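PDB 1VKE: carboxymuconolactone decarboxylase family protein from Thermotoga maritima, which probably acts as an oxidoreductase with peroxiredoxin-like activity, possibly in the antioxidative response. Local coordinates for residues K58-M61 against G62-A65; E85-D89 against E90-E94; L96-A99 against L100-G104; P109-R112 against R113-F117. One frame throughout, in Å; residues are numbered along the deposited sequence.

Interaction 1 of 4, residues K58-M61 against G62-A65; sequences KELM and GLVA
Four successive i to i+4 bonds run from G62, L63, V64 and A65 back to K58, E59, L60 and M61, so K58-A65 is two unbroken turns of alpha-helix, the middle of helix 55-68 in this all-helical AhpD-like fold. The straightest joins A65 N to M61 O at 2.9 Å, with an angle of 171° at the hydrogen. Side chains add little along the helix itself, since most turn outward to other partners. The nearest approach between two side chains is L60 CD2 to L63 CD2, 4.5 Å, a loose apolar touch. L63 has CG anti to its backbone N (chi1 178°), which carries the isobutyl group out from the helix toward I75 and L79 of helix 72-84 and I92 and L96 of helix 89-103; L60 meets C82 of helix 72-84. E59 leaves the helix for helix 72-84, its carboxylate taking a hydrogen bond from H78 and a salt bridge from R81. K58 has separate partners: NZ bonds R49 O and pairs with E94 of a second subunit, while L60 and M61 pack on M61 and L60 of that same subunit. V64 rests its CG2 methyl 3.4 Å from L60 O, the same oxygen that V64 N binds.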
loop_
_atom_site.group_PDB
_atom_site.type_symbol
_atom_site.label_atom_id
_atom_site.label_comp_id
_atom_site.label_asym_id
_atom_site.label_seq_id
_atom_site.Cartn_x
_atom_site.Cartn_y
_atom_site.Cartn_z
ATOM N N LYS E 58 13.946 18.158 -4.710
ATOM C CA LYS E 58 13.356 17.470 -3.539
ATOM C C LYS E 58 11.820 17.457 -3.602
ATOM O O LYS E 58 11.168 16.432 -3.277
ATOM C CB LYS E 58 13.872 18.060 -2.226
ATOM C CG LYS E 58 15.334 17.814 -1.966
ATOM C CD LYS E 58 15.727 18.215 -0.568
ATOM C CE LYS E 58 17.203 17.992 -0.297
ATOM N NZ LYS E 58 17.621 18.055 1.141
ATOM N N GLU E 59 11.233 18.565 -4.042
ATOM C CA GLU E 59 9.760 18.610 -4.174
ATOM C C GLU E 59 9.233 17.679 -5.278
ATOM O O GLU E 59 8.185 17.058 -5.113
ATOM C CB GLU E 59 9.283 20.044 -4.325
ATOM C CG GLU E 59 9.540 20.881 -3.074
ATOM C CD GLU E 59 8.643 20.548 -1.867
ATOM O OE1 GLU E 59 7.694 19.760 -2.028
ATOM O OE2 GLU E 59 8.868 21.128 -0.765
ATOM N N LEU E 60 9.976 17.543 -6.367
ATOM C CA LEU E 60 9.662 16.558 -7.392
ATOM C C LEU E 60 9.773 15.129 -6.843
ATOM O O LEU E 60 8.959 14.267 -7.150
ATOM C CB LEU E 60 10.538 16.736 -8.619
ATOM C CG LEU E 60 10.158 17.946 -9.473
ATOM C CD1 LEU E 60 11.365 18.237 -10.378
ATOM C CD2 LEU E 60 8.898 17.708 -10.299
ATOM N N MET E 61 10.752 14.855 -5.996
ATOM C CA MET E 61 10.807 13.553 -5.308
ATOM C C MET E 61 9.635 13.321 -4.381
ATOM O O MET E 61 9.091 12.216 -4.344
ATOM C CB MET E 61 12.130 13.409 -4.537
ATOM C CG MET E 61 13.335 13.368 -5.441
ATOM S SD MET E 61 14.872 13.481 -4.467
ATOM C CE MET E 61 15.994 13.137 -5.806
ATOM N N GLY E 62 9.235 14.350 -3.636
ATOM C CA GLY E 62 8.058 14.261 -2.809
ATOM C C GLY E 62 6.835 13.897 -3.680
ATOM O O GLY E 62 5.935 13.116 -3.292
ATOM N N LEU E 63 6.757 14.516 -4.853
ATOM C CA LEU E 63 5.634 14.266 -5.783
ATOM C C LEU E 63 5.627 12.809 -6.239
ATOM O O LEU E 63 4.568 12.129 -6.231
ATOM C CB LEU E 63 5.720 15.203 -6.993
ATOM C CG LEU E 63 4.656 15.033 -8.070
ATOM C CD1 LEU E 63 3.289 15.280 -7.531
ATOM C CD2 LEU E 63 4.896 16.003 -9.217
ATOM N N VAL E 64 6.788 12.308 -6.646
ATOM C CA VAL E 64 6.901 10.914 -7.075
ATOM C C VAL E 64 6.469 9.980 -5.937
ATOM O O VAL E 64 5.664 9.059 -6.154
ATOM C CB VAL E 64 8.340 10.589 -7.576
ATOM C CG1 VAL E 64 8.535 9.085 -7.781
ATOM C CG2 VAL E 64 8.567 11.347 -8.878
ATOM N N ALA E 65 7.031 10.187 -4.734
ATOM C CA ALA E 65 6.731 9.298 -3.604
ATOM C C ALA E 65 5.224 9.338 -3.293
ATOM O O ALA E 65 4.607 8.272 -3.072
ATOM C CB ALA E 65 7.521 9.691 -2.383
#

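Interaction 2 of 4, residues E85-D89 against E90-E94; sequences EGASD and EEIFE
S88 and E91 grip each other in a capping box that starts helix 89-103. S88 OG accepts a hydrogen bond from E91 N at 3.0 Å, and E91 returns the bond through OE1, met by S88 N at 2.9 Å on its anti side, 17° out of the carboxylate plane. With chi1 at 70°, S88 OG sits between its backbone N and carbonyl carbon, turned to E91 N. The tight part lies inside: I92 N bonds S88 O almost straight (175°), and A87 CB meets I92 CG1 at 4.1 Å. The F93 ring lays one face on D89 O, 3.1 Å from CG, and D89 CB lies over the rim of the same face, 3.8 Å from CE2. Were F93 an alanine, D89 O and CB would probably lose the ring lying against them and a gap would open beside L118. The looser, solvent side holds G86, whose positive phi closes a Schellman motif on helix 72-84, and a water donating to both G86 O and E91 OE1; E90 extends its chain away from the turn. Around this turn, D89 pairs with R122 of helix 108-127, E91 with K56 of helix 55-68, and I92 is wedged among L63, L79 and L118, so three helices meet the start of helix 89-103.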
loop_
_atom_site.group_PDB
_atom_site.type_symbol
_atom_site.label_atom_id
_atom_site.label_comp_id
_atom_site.label_asym_id
_atom_site.label_seq_id
_atom_site.Cartn_x
_atom_site.Cartn_y
_atom_site.Cartn_z
ATOM N N GLU E 85 8.426 26.635 -7.020
ATOM C CA GLU E 85 9.857 26.541 -7.257
ATOM C C GLU E 85 10.221 26.528 -8.740
ATOM O O GLU E 85 11.381 26.292 -9.097
ATOM C CB GLU E 85 10.424 25.308 -6.563
ATOM C CG GLU E 85 10.350 25.330 -5.057
ATOM C CD GLU E 85 11.178 26.441 -4.411
ATOM O OE1 GLU E 85 12.142 26.955 -5.036
ATOM O OE2 GLU E 85 10.852 26.772 -3.257
ATOM N N GLY E 86 9.248 26.812 -9.605
ATOM C CA GLY E 86 9.531 27.075 -11.017
ATOM C C GLY E 86 9.624 25.826 -11.875
ATOM O O GLY E 86 10.148 25.879 -12.983
ATOM N N ALA E 87 9.108 24.694 -11.388
ATOM C CA ALA E 87 9.078 23.502 -12.229
ATOM C C ALA E 87 8.151 23.713 -13.413
ATOM O O ALA E 87 7.100 24.327 -13.250
ATOM C CB ALA E 87 8.642 22.277 -11.453
ATOM N N SER E 88 8.541 23.195 -14.574
ATOM C CA SER E 88 7.685 23.235 -15.783
ATOM C C SER E 88 6.732 22.069 -15.822
ATOM O O SER E 88 6.964 21.039 -15.180
ATOM C CB SER E 88 8.543 23.202 -17.039
ATOM O OG SER E 88 9.153 21.931 -17.206
ATOM N N ASP E 89 5.649 22.192 -16.601
ATOM C CA ASP E 89 4.732 21.045 -16.797
ATOM C C ASP E 89 5.473 19.833 -17.353
ATOM O O ASP E 89 5.197 18.715 -16.885
ATOM C CB ASP E 89 3.551 21.370 -17.717
ATOM C CG ASP E 89 2.519 22.290 -17.055
ATOM O OD1 ASP E 89 2.659 22.618 -15.851
ATOM O OD2 ASP E 89 1.496 22.704 -17.663
ATOM N N GLU E 90 6.413 20.064 -18.277
ATOM C CA GLU E 90 7.219 18.969 -18.811
ATOM C C GLU E 90 8.013 18.207 -17.712
ATOM O O GLU E 90 8.059 16.973 -17.705
ATOM C CB GLU E 90 8.155 19.441 -19.926
ATOM C CG GLU E 90 8.804 18.270 -20.650
ATOM C CD GLU E 90 9.403 18.649 -22.013
ATOM O OE1 GLU E 90 9.247 19.821 -22.454
ATOM O OE2 GLU E 90 10.049 17.764 -22.641
ATOM N N GLU E 91 8.648 18.958 -16.807
ATOM C CA GLU E 91 9.404 18.352 -15.720
ATOM C C GLU E 91 8.465 17.562 -14.821
ATOM O O GLU E 91 8.728 16.397 -14.485
ATOM C CB GLU E 91 10.130 19.429 -14.886
ATOM C CG GLU E 91 11.318 20.076 -15.601
ATOM C CD GLU E 91 11.925 21.241 -14.828
ATOM O OE1 GLU E 91 11.164 22.099 -14.306
ATOM O OE2 GLU E 91 13.165 21.340 -14.793
ATOM N N ILE E 92 7.341 18.170 -14.462
ATOM C CA ILE E 92 6.333 17.475 -13.646
ATOM C C ILE E 92 5.812 16.205 -14.326
ATOM O O ILE E 92 5.731 15.158 -13.674
ATOM C CB ILE E 92 5.175 18.445 -13.291
ATOM C CG1 ILE E 92 5.712 19.515 -12.344
ATOM C CG2 ILE E 92 4.000 17.692 -12.679
ATOM C CD1 ILE E 92 4.765 20.729 -12.181
ATOM N N PHE E 93 5.525 16.268 -15.624
ATOM C CA PHE E 93 5.020 15.077 -16.329
ATOM C C PHE E 93 6.071 13.980 -16.433
ATOM O O PHE E 93 5.735 12.812 -16.285
ATOM C CB PHE E 93 4.463 15.403 -17.715
ATOM C CG PHE E 93 3.298 16.365 -17.732
ATOM C CD1 PHE E 93 2.371 16.419 -16.731
ATOM C CD2 PHE E 93 3.131 17.204 -18.822
ATOM C CE1 PHE E 93 1.307 17.325 -16.795
ATOM C CE2 PHE E 93 2.060 18.099 -18.890
ATOM C CZ PHE E 93 1.150 18.145 -17.866
ATOM N N GLU E 94 7.342 14.342 -16.586
ATOM C CA GLU E 94 8.411 13.316 -16.623
ATOM C C GLU E 94 8.533 12.602 -15.302
ATOM O O GLU E 94 8.753 11.384 -15.260
ATOM C CB GLU E 94 9.757 13.916 -17.031
ATOM C CG GLU E 94 9.817 14.327 -18.501
ATOM C CD GLU E 94 11.166 14.873 -18.953
ATOM O OE1 GLU E 94 12.192 14.558 -18.317
ATOM O OE2 GLU E 94 11.182 15.642 -19.956
HETATM O O HOH W 1 11.973 24.445 -14.832
#

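Interaction 3 of 4, residues L96-A99 against L100-G104; sequences LDIA and LVVGG
A99 O takes G103 N at 2.8 Å, a bond bent to 149° at the hydrogen, in the last turn of helix 89-103. L100 N to L96 O is equally short, and V101 and V102 bond D97 O and I98 O in the same i to i+4 pattern. G104 N continues it onto L100 O before the chain leaves the helix at G104, whose positive phi and psi near 180° suit a residue without a side chain; a CB on G103 would clash with A99 O. Along the outer flank I98 and V102 lie side by side and point the same way, their CG2 methyls 4.2 Å apart. A chi1 of 171° sends V102 CG1 opposite the amide nitrogen and leaves CG2 beside it, 3.1 Å from I98 O. The preceding residue, V101, sets its CG2 against D97 O at 3.4 Å. This flank and the adjoining one of D97 and V101 are buried by other copies of the protein: Y48 of a second subunit packs on I98 and V102, S105 of a fourth on V101 and V102, and D97 hydrogen-bonds T34 and T37 of a third. Within the chain, A99 leans on T67 and V68 of helix 55-68, L100 on I108 and L111 of helix 108-127, and L96 stands between those two helices.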
loop_
_atom_site.group_PDB
_atom_site.type_symbol
_atom_site.label_atom_id
_atom_site.label_comp_id
_atom_site.label_asym_id
_atom_site.label_seq_id
_atom_site.Cartn_x
_atom_site.Cartn_y
_atom_site.Cartn_z
ATOM N N LEU E 96 5.899 12.333 -13.105
ATOM C CA LEU E 96 4.674 11.584 -12.913
ATOM C C LEU E 96 4.720 10.269 -13.730
ATOM O O LEU E 96 4.113 9.275 -13.331
ATOM C CB LEU E 96 3.436 12.423 -13.279
ATOM C CG LEU E 96 3.052 13.576 -12.341
ATOM C CD1 LEU E 96 1.986 14.493 -12.968
ATOM C CD2 LEU E 96 2.590 13.020 -10.984
ATOM N N ASP E 97 5.390 10.299 -14.878
ATOM C CA ASP E 97 5.533 9.094 -15.726
ATOM C C ASP E 97 6.307 7.990 -15.003
ATOM O O ASP E 97 5.961 6.808 -15.105
ATOM C CB ASP E 97 6.259 9.411 -17.016
ATOM C CG ASP E 97 5.367 9.960 -18.094
ATOM O OD1 ASP E 97 4.126 9.804 -18.013
ATOM O OD2 ASP E 97 5.868 10.513 -19.110
ATOM N N ILE E 98 7.329 8.371 -14.233
ATOM C CA ILE E 98 8.075 7.416 -13.413
ATOM C C ILE E 98 7.144 6.815 -12.381
ATOM O O ILE E 98 7.102 5.608 -12.191
ATOM C CB ILE E 98 9.320 8.092 -12.764
ATOM C CG1 ILE E 98 10.415 8.331 -13.813
ATOM C CG2 ILE E 98 9.858 7.247 -11.666
ATOM C CD1 ILE E 98 11.506 9.319 -13.422
ATOM N N ALA E 99 6.398 7.661 -11.689
ATOM C CA ALA E 99 5.422 7.189 -10.706
ATOM C C ALA E 99 4.381 6.230 -11.307
ATOM O O ALA E 99 4.026 5.217 -10.708
ATOM C CB ALA E 99 4.699 8.370 -10.057
ATOM N N LEU E 100 3.869 6.584 -12.472
ATOM C CA LEU E 100 2.877 5.763 -13.143
ATOM C C LEU E 100 3.415 4.367 -13.498
ATOM O O LEU E 100 2.755 3.337 -13.271
ATOM C CB LEU E 100 2.395 6.455 -14.410
ATOM C CG LEU E 100 1.446 5.712 -15.341
ATOM C CD1 LEU E 100 0.147 5.394 -14.637
ATOM C CD2 LEU E 100 1.196 6.546 -16.594
ATOM N N VAL E 101 4.599 4.332 -14.107
ATOM C CA VAL E 101 5.167 3.057 -14.519
ATOM C C VAL E 101 5.485 2.191 -13.306
ATOM O O VAL E 101 5.155 0.980 -13.289
ATOM C CB VAL E 101 6.377 3.265 -15.461
ATOM C CG1 VAL E 101 7.079 1.976 -15.712
ATOM C CG2 VAL E 101 5.875 3.876 -16.776
ATOM N N VAL E 102 6.084 2.796 -12.279
ATOM C CA VAL E 102 6.532 2.073 -11.095
ATOM C C VAL E 102 5.350 1.588 -10.251
ATOM O O VAL E 102 5.324 0.452 -9.756
ATOM C CB VAL E 102 7.473 2.943 -10.233
ATOM C CG1 VAL E 102 7.772 2.282 -8.872
ATOM C CG2 VAL E 102 8.787 3.252 -10.973
ATOM N N GLY E 103 4.364 2.468 -10.106
ATOM C CA GLY E 103 3.231 2.231 -9.234
ATOM C C GLY E 103 2.047 1.559 -9.856
ATOM O O GLY E 103 1.177 1.071 -9.130
ATOM N N GLY E 104 1.992 1.504 -11.195
ATOM C CA GLY E 104 0.973 0.763 -11.919
ATOM C C GLY E 104 -0.280 1.536 -12.278
ATOM O O GLY E 104 -0.462 2.686 -11.869
#

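Interaction 4 of 4, residues P109-R112 against R113-F117; sequences PHLR and RAVGF
R113 turns its guanidinium back along the helix to H110, NH2 lying over one face of the imidazole, 3.3 Å from CE1 and offset toward the rim. The two planes stand 84° apart, so an amino end, not a flat face, meets the ring. P109 O sits over the centre of the same guanidinium, 3.7 Å from CZ, while also taking R113 N at 3.1 Å. With CG anti to its carbonyl carbon (chi1 -72°) and a bend at chi3, the R113 chain doubles back toward P109 and H110 instead of running outward. R112 crosses R113 obliquely, the guanidinium planes 87° apart; R112 NH2 comes to 3.3 Å from R113 NH1, a close pair of like charges, and R113 CG covers one face of the R112 group. Beneath these side chains runs regular alpha-helix, the early turns of helix 108-127, in which A114, V115 and G116 bond H110 O, L111 O and R112 O. On another flank, L111 CD1 meets V115 CG2 at 4.3 Å, and L111 packs on L96 and L100 of helix 89-103. D72, at the start of helix 72-84, positions the polar cluster: one carboxylate oxygen accepts from H110 ND1 and the other pairs with R113 NE. With a leucine at R113, D72 would probably lose its charged mate and the H110 ring face the amino group lying on it. R113 NH2 also hydrogen-bonds an unidentified ligand, probably from the crystallisation liquor; farther out, D73 of a third subunit packs against P109 and R113.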
loop_
_atom_site.group_PDB
_atom_site.type_symbol
_atom_site.label_atom_id
_atom_site.label_comp_id
_atom_site.label_asym_id
_atom_site.label_seq_id
_atom_site.Cartn_x
_atom_site.Cartn_y
_atom_site.Cartn_z
ATOM N N PRO E 109 -6.138 7.077 -11.434
ATOM C CA PRO E 109 -7.109 8.029 -10.891
ATOM C C PRO E 109 -6.402 9.196 -10.185
ATOM O O PRO E 109 -6.849 10.341 -10.250
ATOM C CB PRO E 109 -7.924 7.160 -9.919
ATOM C CG PRO E 109 -7.896 5.829 -10.602
ATOM C CD PRO E 109 -6.443 5.696 -10.977
ATOM N N HIS E 110 -5.289 8.916 -9.530
ATOM C CA HIS E 110 -4.534 9.947 -8.849
ATOM C C HIS E 110 -3.799 10.845 -9.803
ATOM O O HIS E 110 -3.707 12.041 -9.573
ATOM C CB HIS E 110 -3.563 9.312 -7.854
ATOM C CG HIS E 110 -4.282 8.519 -6.834
ATOM N ND1 HIS E 110 -4.823 9.080 -5.704
ATOM C CD2 HIS E 110 -4.657 7.219 -6.831
ATOM C CE1 HIS E 110 -5.446 8.138 -5.010
ATOM N NE2 HIS E 110 -5.405 7.013 -5.699
ATOM N N LEU E 111 -3.285 10.278 -10.885
ATOM C CA LEU E 111 -2.610 11.078 -11.927
ATOM C C LEU E 111 -3.614 12.017 -12.588
ATOM O O LEU E 111 -3.314 13.192 -12.858
ATOM C CB LEU E 111 -1.965 10.142 -12.941
ATOM C CG LEU E 111 -1.425 10.783 -14.207
ATOM C CD1 LEU E 111 -0.215 11.618 -13.858
ATOM C CD2 LEU E 111 -1.089 9.714 -15.228
ATOM N N ARG E 112 -4.824 11.545 -12.812
ATOM C CA ARG E 112 -5.900 12.386 -13.343
ATOM C C ARG E 112 -6.175 13.568 -12.439
ATOM O O ARG E 112 -6.272 14.727 -12.902
ATOM C CB ARG E 112 -7.174 11.562 -13.512
ATOM C CG ARG E 112 -8.451 12.363 -13.722
ATOM C CD ARG E 112 -9.711 11.494 -13.785
ATOM N NE ARG E 112 -10.587 11.664 -12.617
ATOM C CZ ARG E 112 -10.418 11.111 -11.407
ATOM N NH1 ARG E 112 -9.377 10.336 -11.129
ATOM N NH2 ARG E 112 -11.314 11.362 -10.456
ATOM N N ARG E 113 -6.298 13.307 -11.152
ATOM C CA ARG E 113 -6.536 14.374 -10.205
ATOM C C ARG E 113 -5.354 15.328 -10.164
ATOM O O ARG E 113 -5.531 16.546 -10.046
ATOM C CB ARG E 113 -6.852 13.793 -8.810
ATOM C CG ARG E 113 -8.217 13.185 -8.804
ATOM C CD ARG E 113 -8.751 12.987 -7.465
ATOM N NE ARG E 113 -8.184 11.792 -6.901
ATOM C CZ ARG E 113 -8.706 10.571 -7.039
ATOM N NH1 ARG E 113 -9.789 10.348 -7.758
ATOM N NH2 ARG E 113 -8.115 9.550 -6.457
ATOM N N ALA E 114 -4.152 14.793 -10.255
ATOM C CA ALA E 114 -2.946 15.608 -10.231
ATOM C C ALA E 114 -2.908 16.582 -11.412
ATOM O O ALA E 114 -2.569 17.751 -11.231
ATOM C CB ALA E 114 -1.700 14.738 -10.229
ATOM N N VAL E 115 -3.236 16.084 -12.598
ATOM C CA VAL E 115 -3.201 16.914 -13.806
ATOM C C VAL E 115 -4.252 18.000 -13.722
ATOM O O VAL E 115 -3.972 19.166 -14.058
ATOM C CB VAL E 115 -3.314 16.055 -15.081
ATOM C CG1 VAL E 115 -3.571 16.948 -16.300
ATOM C CG2 VAL E 115 -1.990 15.303 -15.263
ATOM N N GLY E 116 -5.405 17.663 -13.196
ATOM C CA GLY E 116 -6.481 18.627 -12.974
ATOM C C GLY E 116 -6.108 19.752 -12.026
ATOM O O GLY E 116 -6.367 20.944 -12.286
ATOM N N PHE E 117 -5.440 19.379 -10.945
ATOM C CA PHE E 117 -4.986 20.328 -9.977
ATOM C C PHE E 117 -3.896 21.212 -10.543
ATOM O O PHE E 117 -3.914 22.423 -10.343
ATOM C CB PHE E 117 -4.490 19.617 -8.741
ATOM C CG PHE E 117 -4.251 20.525 -7.596
ATOM C CD1 PHE E 117 -5.295 21.251 -7.037
ATOM C CD2 PHE E 117 -2.989 20.697 -7.090
ATOM C CE1 PHE E 117 -5.072 22.122 -5.972
ATOM C CE2 PHE E 117 -2.758 21.552 -6.011
ATOM C CZ PHE E 117 -3.795 22.259 -5.453
#

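Following the chain from its N terminus, interaction 1 comes first, in mid-helix 55-68; interaction 2 then turns from helix 72-84 into helix 89-103, interaction 3 ends that helix, and interaction 4 lies on helix 108-127. All four are local and in series; none nests in or crosses another, and of the four, only interaction 2 includes a turn from one helix into the next. Side chains join them in space. L63 touches I92 and L96, tying interaction 1 to 2 and 3. L111 packs on L96 and L100, bringing interaction 4 against 3, and F93 CE1 meets V115 CG2 between 2 and 4. Helix 89-103 therefore bridges helices 55-68 and 108-127, while interactions 1 and 4 themselves do not touch.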